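Side-chain contacts in heat-inducible transcription repressor hrcA homolog (Thermotoga maritima, PDB 1STZ), which probably represses class I heat-shock operons such as groELS and grpE-dnaK-dnaJ by binding DNA, preventing their heat-shock induction: residues 103-108 with 128-133; 117-122 with 326-331; 292-297 with 302-307. All blocks are in the same frame, centred on the assembly; numbering follows the deposited sequence.

Contact 1. Residues 103-108 with 128-133; sequences LAVETF and ARLTEG
L130 reaches from the last turn of helix 116-131 across to the short helical turn 103-106, setting one methyl against each of two neighbouring residues. L130 CD1 lies against V105, 3.8 Å from V105 CB and equally near V105 CA, while L130 CD2 meets A104 CB at 4.1 Å. With CG anti to its own carbonyl carbon (chi1 -62°), the leucine carries its branch toward 103-106, where the side chains of L130 and V105 lie roughly perpendicular. V105 also brings its CG2 to L130 CD1, at 4.0 Å. Here a single short turn, weakly bonded in its backbone, packs on the end of the long helix 116-131, part of the HrcA C-terminal domain, a family of the GAF clan. The turn is secured by T107, whose OG1 donates to A104 O at 2.7 Å, nearly in line with the carbonyl; T107 N bonds to the same oxygen, which therefore accepts twice. V105 continues onto Y323 and I324 of helix 314-334, joining the turn to a second long helix, and L182 of a second subunit packs on A104, T107 and L130.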
loop_
_atom_site.group_PDB
_atom_site.type_symbol
_atom_site.label_atom_id
_atom_site.label_comp_id
_atom_site.label_asym_id
_atom_site.label_seq_id
_atom_site.Cartn_x
_atom_site.Cartn_y
_atom_site.Cartn_z
ATOM N N LEU A 103 -2.142 -8.830 -5.251
ATOM C CA LEU A 103 -1.245 -7.715 -5.038
ATOM C C LEU A 103 -1.627 -6.937 -3.781
ATOM O O LEU A 103 -0.767 -6.588 -2.966
ATOM C CB LEU A 103 -1.293 -6.781 -6.264
ATOM C CG LEU A 103 -0.048 -6.309 -7.016
ATOM C CD1 LEU A 103 0.112 -4.821 -6.869
ATOM C CD2 LEU A 103 1.239 -7.014 -6.617
ATOM N N ALA A 104 -2.924 -6.678 -3.631
ATOM C CA ALA A 104 -3.410 -5.836 -2.548
ATOM C C ALA A 104 -3.055 -6.409 -1.178
ATOM O O ALA A 104 -2.545 -5.699 -0.311
ATOM C CB ALA A 104 -4.901 -5.638 -2.666
ATOM N N VAL A 105 -3.322 -7.695 -0.990
ATOM C CA VAL A 105 -3.087 -8.321 0.302
ATOM C C VAL A 105 -1.576 -8.481 0.579
ATOM O O VAL A 105 -1.158 -8.418 1.723
ATOM C CB VAL A 105 -3.846 -9.654 0.463
ATOM C CG1 VAL A 105 -3.133 -10.816 -0.220
ATOM C CG2 VAL A 105 -4.048 -9.930 1.926
ATOM N N GLU A 106 -0.774 -8.623 -0.476
ATOM C CA GLU A 106 0.677 -8.738 -0.320
ATOM C C GLU A 106 1.341 -7.445 0.170
ATOM O O GLU A 106 2.511 -7.486 0.576
ATOM C CB GLU A 106 1.339 -9.181 -1.618
ATOM C CG GLU A 106 1.051 -10.621 -2.015
ATOM C CD GLU A 106 1.714 -10.980 -3.340
ATOM O OE1 GLU A 106 1.154 -11.824 -4.095
ATOM O OE2 GLU A 106 2.800 -10.397 -3.639
ATOM N N THR A 107 0.618 -6.319 0.152
ATOM C CA THR A 107 1.118 -5.086 0.760
ATOM C C THR A 107 1.143 -5.133 2.276
ATOM O O THR A 107 1.705 -4.236 2.915
ATOM C CB THR A 107 0.333 -3.837 0.330
ATOM O OG1 THR A 107 -0.997 -3.852 0.900
ATOM C CG2 THR A 107 0.170 -3.767 -1.195
ATOM N N PHE A 108 0.535 -6.155 2.868
ATOM C CA PHE A 108 0.570 -6.259 4.313
ATOM C C PHE A 108 2.014 -6.437 4.764
ATOM O O PHE A 108 2.749 -7.279 4.258
ATOM C CB PHE A 108 -0.264 -7.407 4.851
ATOM C CG PHE A 108 -0.289 -7.462 6.351
ATOM C CD1 PHE A 108 -1.009 -6.538 7.074
ATOM C CD2 PHE A 108 0.456 -8.399 7.043
ATOM C CE1 PHE A 108 -1.019 -6.558 8.472
ATOM C CE2 PHE A 108 0.442 -8.428 8.463
ATOM C CZ PHE A 108 -0.298 -7.511 9.159
ATOM N N ALA A 128 -10.602 -6.331 6.761
ATOM C CA ALA A 128 -11.934 -5.719 6.660
ATOM C C ALA A 128 -12.099 -4.953 5.358
ATOM O O ALA A 128 -13.116 -5.078 4.670
ATOM C CB ALA A 128 -12.177 -4.762 7.835
ATOM N N ARG A 129 -11.104 -4.149 5.023
ATOM C CA ARG A 129 -11.158 -3.349 3.804
ATOM C C ARG A 129 -11.246 -4.173 2.521
ATOM O O ARG A 129 -12.071 -3.883 1.661
ATOM C CB ARG A 129 -9.954 -2.437 3.723
ATOM C CG ARG A 129 -9.977 -1.539 2.522
ATOM C CD ARG A 129 -9.110 -0.324 2.671
ATOM N NE ARG A 129 -7.745 -0.669 3.060
ATOM C CZ ARG A 129 -6.695 0.146 2.940
ATOM N NH1 ARG A 129 -6.837 1.369 2.423
ATOM N NH2 ARG A 129 -5.491 -0.262 3.339
ATOM N N LEU A 130 -10.428 -5.207 2.411
ATOM C CA LEU A 130 -10.322 -5.993 1.184
ATOM C C LEU A 130 -11.496 -6.954 0.966
ATOM O O LEU A 130 -11.731 -7.386 -0.144
ATOM C CB LEU A 130 -9.025 -6.798 1.187
ATOM C CG LEU A 130 -7.718 -6.025 1.226
ATOM C CD1 LEU A 130 -6.553 -6.975 1.019
ATOM C CD2 LEU A 130 -7.707 -4.891 0.198
ATOM N N THR A 131 -12.202 -7.311 2.029
ATOM C CA THR A 131 -13.338 -8.217 1.939
ATOM C C THR A 131 -14.693 -7.543 2.163
ATOM O O THR A 131 -15.716 -8.218 2.134
ATOM C CB THR A 131 -13.211 -9.322 2.971
ATOM O OG1 THR A 131 -13.240 -8.747 4.284
ATOM C CG2 THR A 131 -11.881 -10.036 2.846
ATOM N N GLU A 132 -14.696 -6.244 2.428
ATOM C CA GLU A 132 -15.899 -5.521 2.821
ATOM C C GLU A 132 -16.634 -6.253 3.933
ATOM O O GLU A 132 -17.860 -6.432 3.871
ATOM C CB GLU A 132 -16.825 -5.314 1.608
ATOM C CG GLU A 132 -16.190 -4.543 0.452
ATOM C CD GLU A 132 -16.962 -4.717 -0.857
ATOM O OE1 GLU A 132 -17.567 -5.801 -1.075
ATOM O OE2 GLU A 132 -16.951 -3.778 -1.688
ATOM N N GLY A 133 -15.880 -6.687 4.942
ATOM C CA GLY A 133 -16.446 -7.372 6.092
ATOM C C GLY A 133 -16.208 -6.693 7.427
ATOM O O GLY A 133 -15.648 -5.583 7.515
#

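Contact 2. Residues 117-122 with 326-331; sequences EKVLFL and NRLSEY
Helices 117-122 and 326-331 run nearly antiparallel, their short axes 10.9 Å apart at closest and 171° between their N-to-C directions; L120 and L328 bring the backbones nearest, CA to CA 7.7 Å. V119 carries much of the contact. One of its methyls, V119 CG2, sits over the centre of the Y331 ring, 3.8 Å from the centroid and 12° off the normal, a CH-pi contact made over the face. The other methyl, V119 CG1, turns to L328 CD2 and meets it at 3.9 Å, the two side chains running past one another head to tail. V119 can serve both partners because CG1 stands anti to the backbone N (chi1 173°) and CG2 beside it. L328 CD2 also touches L120 CD2, so this one methyl is shared by two residues of the facing helix; the L120 and L328 side chains lie roughly perpendicular. The buried Y331 OH is satisfied by F168 O; on the same helix R327 NH2 forms a salt bridge with E330 OE2, 2.6 Å. Helices 116-131 and 314-334 are thus paired alongside the antiparallel sheet, where Y294 of strand 287-296 packs on both L120 and L328.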
loop_
_atom_site.group_PDB
_atom_site.type_symbol
_atom_site.label_atom_id
_atom_site.label_comp_id
_atom_site.label_asym_id
_atom_site.label_seq_id
_atom_site.Cartn_x
_atom_site.Cartn_y
_atom_site.Cartn_z
ATOM N N GLU A 117 0.017 -4.764 19.250
ATOM C CA GLU A 117 -1.288 -4.129 19.114
ATOM C C GLU A 117 -1.430 -3.453 17.750
ATOM O O GLU A 117 -2.464 -3.589 17.091
ATOM C CB GLU A 117 -1.526 -3.136 20.258
ATOM C CG GLU A 117 -2.822 -2.331 20.183
ATOM C CD GLU A 117 -4.088 -3.190 20.237
ATOM O OE1 GLU A 117 -5.125 -2.722 19.725
ATOM O OE2 GLU A 117 -4.046 -4.327 20.778
ATOM N N LYS A 118 -0.386 -2.748 17.328
ATOM C CA LYS A 118 -0.372 -2.103 16.023
ATOM C C LYS A 118 -0.378 -3.145 14.869
ATOM O O LYS A 118 -0.967 -2.905 13.807
ATOM C CB LYS A 118 0.835 -1.161 15.923
ATOM C CG LYS A 118 0.973 -0.427 14.598
ATOM C CD LYS A 118 -0.187 0.537 14.350
ATOM C CE LYS A 118 0.054 1.372 13.087
ATOM N NZ LYS A 118 -0.598 2.711 13.176
ATOM N N VAL A 119 0.257 -4.291 15.082
ATOM C CA VAL A 119 0.269 -5.334 14.068
ATOM C C VAL A 119 -1.143 -5.917 13.909
ATOM O O VAL A 119 -1.590 -6.117 12.795
ATOM C CB VAL A 119 1.271 -6.472 14.364
ATOM C CG1 VAL A 119 1.091 -7.589 13.363
ATOM C CG2 VAL A 119 2.700 -5.963 14.301
ATOM N N LEU A 120 -1.835 -6.161 15.016
ATOM C CA LEU A 120 -3.222 -6.633 14.980
ATOM C C LEU A 120 -4.135 -5.579 14.347
ATOM O O LEU A 120 -5.061 -5.916 13.610
ATOM C CB LEU A 120 -3.729 -6.975 16.384
ATOM C CG LEU A 120 -3.007 -8.101 17.128
ATOM C CD1 LEU A 120 -3.619 -8.315 18.518
ATOM C CD2 LEU A 120 -2.979 -9.397 16.323
ATOM N N PHE A 121 -3.873 -4.314 14.644
ATOM C CA PHE A 121 -4.630 -3.188 14.088
ATOM C C PHE A 121 -4.536 -3.155 12.556
ATOM O O PHE A 121 -5.540 -2.985 11.868
ATOM C CB PHE A 121 -4.110 -1.846 14.642
ATOM C CG PHE A 121 -4.885 -0.640 14.127
ATOM C CD1 PHE A 121 -4.447 0.072 13.027
ATOM C CD2 PHE A 121 -6.083 -0.256 14.726
ATOM C CE1 PHE A 121 -5.174 1.163 12.544
ATOM C CE2 PHE A 121 -6.808 0.842 14.251
ATOM C CZ PHE A 121 -6.359 1.543 13.161
ATOM N N LEU A 122 -3.319 -3.310 12.029
ATOM C CA LEU A 122 -3.105 -3.290 10.598
ATOM C C LEU A 122 -3.746 -4.488 9.919
ATOM O O LEU A 122 -4.355 -4.345 8.876
ATOM C CB LEU A 122 -1.624 -3.234 10.258
ATOM C CG LEU A 122 -0.952 -1.918 10.637
ATOM C CD1 LEU A 122 0.565 -2.075 10.645
ATOM C CD2 LEU A 122 -1.374 -0.805 9.680
ATOM N N ASN A 326 -1.783 -16.214 8.189
ATOM C CA ASN A 326 -0.403 -16.705 8.077
ATOM C C ASN A 326 0.636 -15.614 8.420
ATOM O O ASN A 326 1.679 -15.918 8.975
ATOM C CB ASN A 326 -0.109 -17.233 6.675
ATOM C CG ASN A 326 -0.783 -18.567 6.386
ATOM O OD1 ASN A 326 -1.277 -19.244 7.281
ATOM N ND2 ASN A 326 -0.794 -18.948 5.118
ATOM N N ARG A 327 0.334 -14.361 8.091
ATOM C CA ARG A 327 1.213 -13.236 8.432
ATOM C C ARG A 327 1.243 -12.976 9.916
ATOM O O ARG A 327 2.267 -12.614 10.447
ATOM C CB ARG A 327 0.747 -11.937 7.769
ATOM C CG ARG A 327 1.354 -11.650 6.441
ATOM C CD ARG A 327 1.566 -12.830 5.608
ATOM N NE ARG A 327 2.957 -13.028 5.259
ATOM C CZ ARG A 327 3.542 -14.216 5.095
ATOM N NH1 ARG A 327 2.866 -15.349 5.271
ATOM N NH2 ARG A 327 4.845 -14.273 4.723
ATOM N N LEU A 328 0.107 -13.139 10.576
ATOM C CA LEU A 328 0.029 -12.887 11.997
ATOM C C LEU A 328 0.802 -13.960 12.717
ATOM O O LEU A 328 1.550 -13.664 13.635
ATOM C CB LEU A 328 -1.429 -12.870 12.487
ATOM C CG LEU A 328 -2.214 -11.605 12.159
ATOM C CD1 LEU A 328 -3.635 -11.758 12.625
ATOM C CD2 LEU A 328 -1.574 -10.395 12.796
ATOM N N SER A 329 0.630 -15.208 12.285
ATOM C CA SER A 329 1.402 -16.314 12.846
ATOM C C SER A 329 2.887 -16.065 12.677
ATOM O O SER A 329 3.674 -16.355 13.574
ATOM C CB SER A 329 1.016 -17.650 12.206
ATOM O OG SER A 329 -0.266 -18.024 12.661
ATOM N N GLU A 330 3.274 -15.501 11.541
ATOM C CA GLU A 330 4.692 -15.209 11.291
ATOM C C GLU A 330 5.222 -14.130 12.235
ATOM O O GLU A 330 6.321 -14.279 12.793
ATOM C CB GLU A 330 4.904 -14.720 9.882
ATOM C CG GLU A 330 5.713 -15.644 9.017
ATOM C CD GLU A 330 5.498 -15.331 7.544
ATOM O OE1 GLU A 330 5.199 -16.277 6.786
ATOM O OE2 GLU A 330 5.619 -14.132 7.165
ATOM N N TYR A 331 4.466 -13.032 12.372
ATOM C CA TYR A 331 4.837 -11.990 13.304
ATOM C C TYR A 331 4.964 -12.568 14.738
ATOM O O TYR A 331 5.978 -12.394 15.395
ATOM C CB TYR A 331 3.875 -10.785 13.289
ATOM C CG TYR A 331 4.310 -9.786 14.347
ATOM C CD1 TYR A 331 5.302 -8.839 14.083
ATOM C CD2 TYR A 331 3.818 -9.869 15.632
ATOM C CE1 TYR A 331 5.739 -7.963 15.081
ATOM C CE2 TYR A 331 4.257 -9.014 16.640
ATOM C CZ TYR A 331 5.217 -8.063 16.361
ATOM O OH TYR A 331 5.629 -7.222 17.389
#

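Contact 3. Residues 292-297 with 302-307; sequences GKYFKG and GSVYLF
Strands 287-296 and 299-309 form a beta hairpin within the antiparallel sheet of the C-terminal domain, and G292 to Y294 pair with V304 to G302. Two hydrogen-bonded pairs, G292 with V304 and Y294 with G302, flank the non-hydrogen-bonded pair of K293 with S303, whose CA atoms approach to 4.2 Å. V304 N donates to G292 O at 2.8 Å and almost straight (171°), whereas the return bond from G292 N to V304 O is longer, 3.2 Å, and more bent. Y294 N gives the third bond, to G302 O.

The tight side is the face carrying Y294 and V304. Y294 holds CG between its backbone N and carbonyl carbon (chi1 67°), which folds the ring back across the neighbouring strand over G302: Y294 CE2 is 3.7 Å from G302 CA, and G302 N lies above one ring face, displaced from the ring centre. V304 CG2 comes obliquely to the same ring, 4.0 Å from Y294 CD2. This face is buried beneath L120 and L127 of helix 116-131 and L325 and L328 of helix 314-334, and Y294 OH is bonded to E138 O.

On the other face the packing is looser. K293 lies alongside S303 through its aliphatic part, which passes the hydroxyl before the chain bends at chi4, leading its end away from the partner strand; K293 is partly exposed, S303 is buried. S303 N is hydrogen-bonded to E138 OE1. The nearest meeting between these two side chains is K293 CG to S303 OG, at 3.7 Å.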
loop_
_atom_site.group_PDB
_atom_site.type_symbol
_atom_site.label_atom_id
_atom_site.label_comp_id
_atom_site.label_asym_id
_atom_site.label_seq_id
_atom_site.Cartn_x
_atom_site.Cartn_y
_atom_site.Cartn_z
ATOM N N GLY A 292 -10.434 -18.775 12.162
ATOM C CA GLY A 292 -9.152 -19.454 12.239
ATOM C C GLY A 292 -8.351 -18.880 13.404
ATOM O O GLY A 292 -8.763 -17.908 14.027
ATOM N N LYS A 293 -7.204 -19.467 13.696
ATOM C CA LYS A 293 -6.347 -18.976 14.764
ATOM C C LYS A 293 -5.009 -18.535 14.217
ATOM O O LYS A 293 -4.560 -19.042 13.200
ATOM C CB LYS A 293 -6.132 -20.058 15.804
ATOM C CG LYS A 293 -7.401 -20.629 16.389
ATOM C CD LYS A 293 -7.098 -21.454 17.619
ATOM C CE LYS A 293 -8.308 -22.192 18.135
ATOM N NZ LYS A 293 -8.539 -23.427 17.358
ATOM N N TYR A 294 -4.381 -17.587 14.904
ATOM C CA TYR A 294 -2.985 -17.251 14.684
ATOM C C TYR A 294 -2.175 -17.823 15.852
ATOM O O TYR A 294 -2.692 -17.952 16.967
ATOM C CB TYR A 294 -2.784 -15.734 14.483
ATOM C CG TYR A 294 -3.042 -14.841 15.669
ATOM C CD1 TYR A 294 -1.994 -14.281 16.393
ATOM C CD2 TYR A 294 -4.325 -14.486 16.022
ATOM C CE1 TYR A 294 -2.237 -13.452 17.483
ATOM C CE2 TYR A 294 -4.580 -13.659 17.111
ATOM C CZ TYR A 294 -3.545 -13.136 17.829
ATOM O OH TYR A 294 -3.826 -12.304 18.904
ATOM N N PHE A 295 -0.930 -18.189 15.567
ATOM C CA PHE A 295 -0.123 -19.009 16.448
ATOM C C PHE A 295 1.241 -18.393 16.739
ATOM O O PHE A 295 1.817 -17.679 15.923
ATOM C CB PHE A 295 0.158 -20.378 15.798
ATOM C CG PHE A 295 -1.057 -21.250 15.613
ATOM C CD1 PHE A 295 -1.914 -21.044 14.552
ATOM C CD2 PHE A 295 -1.311 -22.298 16.484
ATOM C CE1 PHE A 295 -3.040 -21.853 14.375
ATOM C CE2 PHE A 295 -2.409 -23.118 16.311
ATOM C CZ PHE A 295 -3.279 -22.901 15.251
ATOM N N LYS A 296 1.771 -18.743 17.905
ATOM C CA LYS A 296 3.188 -18.616 18.206
ATOM C C LYS A 296 3.786 -20.010 18.185
ATOM O O LYS A 296 3.767 -20.716 19.180
ATOM C CB LYS A 296 3.361 -17.961 19.576
ATOM C CG LYS A 296 4.802 -17.882 20.064
ATOM C CD LYS A 296 4.877 -17.634 21.575
ATOM C CE LYS A 296 4.354 -18.796 22.402
ATOM N NZ LYS A 296 5.138 -20.042 22.152
ATOM N N GLY A 297 4.305 -20.422 17.037
ATOM C CA GLY A 297 4.781 -21.784 16.863
ATOM C C GLY A 297 3.588 -22.714 16.775
ATOM O O GLY A 297 2.721 -22.524 15.927
ATOM N N GLY A 302 -4.667 -16.528 19.595
ATOM C CA GLY A 302 -6.037 -16.038 19.517
ATOM C C GLY A 302 -6.752 -16.477 18.244
ATOM O O GLY A 302 -6.139 -16.996 17.316
ATOM N N SER A 303 -8.056 -16.268 18.220
ATOM C CA SER A 303 -8.878 -16.490 17.045
ATOM C C SER A 303 -9.172 -15.188 16.278
ATOM O O SER A 303 -9.195 -14.087 16.848
ATOM C CB SER A 303 -10.178 -17.164 17.468
ATOM O OG SER A 303 -9.880 -18.425 18.052
ATOM N N VAL A 304 -9.371 -15.339 14.970
ATOM C CA VAL A 304 -9.774 -14.272 14.068
ATOM C C VAL A 304 -11.098 -14.647 13.406
ATOM O O VAL A 304 -11.281 -15.785 12.993
ATOM C CB VAL A 304 -8.731 -14.066 12.961
ATOM C CG1 VAL A 304 -9.113 -12.911 12.047
ATOM C CG2 VAL A 304 -7.352 -13.832 13.565
ATOM N N TYR A 305 -11.995 -13.678 13.298
ATOM C CA TYR A 305 -13.313 -13.852 12.696
ATOM C C TYR A 305 -13.563 -12.775 11.652
ATOM O O TYR A 305 -13.329 -11.603 11.912
ATOM C CB TYR A 305 -14.403 -13.760 13.755
ATOM C CG TYR A 305 -14.238 -14.746 14.875
ATOM C CD1 TYR A 305 -13.443 -14.450 15.963
ATOM C CD2 TYR A 305 -14.886 -15.974 14.848
ATOM C CE1 TYR A 305 -13.291 -15.355 17.004
ATOM C CE2 TYR A 305 -14.732 -16.882 15.870
ATOM C CZ TYR A 305 -13.938 -16.568 16.951
ATOM O OH TYR A 305 -13.805 -17.462 17.994
ATOM N N LEU A 306 -14.013 -13.194 10.470
ATOM C CA LEU A 306 -14.496 -12.305 9.415
ATOM C C LEU A 306 -15.988 -12.585 9.153
ATOM O O LEU A 306 -16.360 -13.677 8.706
ATOM C CB LEU A 306 -13.732 -12.612 8.131
ATOM C CG LEU A 306 -13.618 -11.619 6.975
ATOM C CD1 LEU A 306 -13.806 -12.309 5.654
ATOM C CD2 LEU A 306 -14.464 -10.378 7.081
ATOM N N PHE A 307 -16.821 -11.598 9.382
ATOM C CA PHE A 307 -18.244 -11.693 9.125
ATOM C C PHE A 307 -18.568 -10.851 7.907
ATOM O O PHE A 307 -18.181 -9.699 7.833
ATOM C CB PHE A 307 -19.050 -11.171 10.313
ATOM C CG PHE A 307 -18.906 -11.985 11.552
ATOM C CD1 PHE A 307 -17.966 -11.647 12.510
ATOM C CD2 PHE A 307 -19.746 -13.059 11.788
ATOM C CE1 PHE A 307 -17.848 -12.399 13.689
ATOM C CE2 PHE A 307 -19.624 -13.802 12.933
ATOM C CZ PHE A 307 -18.661 -13.469 13.890
#

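In the fold
The touching residues are buried in all three contacts except K293 of contact 3, which is partly exposed. Contact 3, bonded through the backbone, lies deepest, its centre about 7 Å from the chain centre, against about 11 Å for contact 2 and 12 Å for contact 1. Contacts 1 and 2 are apolar between their segments and are also reached by other subunits, a second and a third respectively, while none touches contact 3. Both use helix 116-131, its end in contact 1 and its earlier turns in contact 2; the F108 ring joins them by packing on R327 CG. S329 OG probably hydrogen-bonds F295 N, tying contact 2 to contact 3, and L306 of contact 3 packs on T131 and G133 of contact 1.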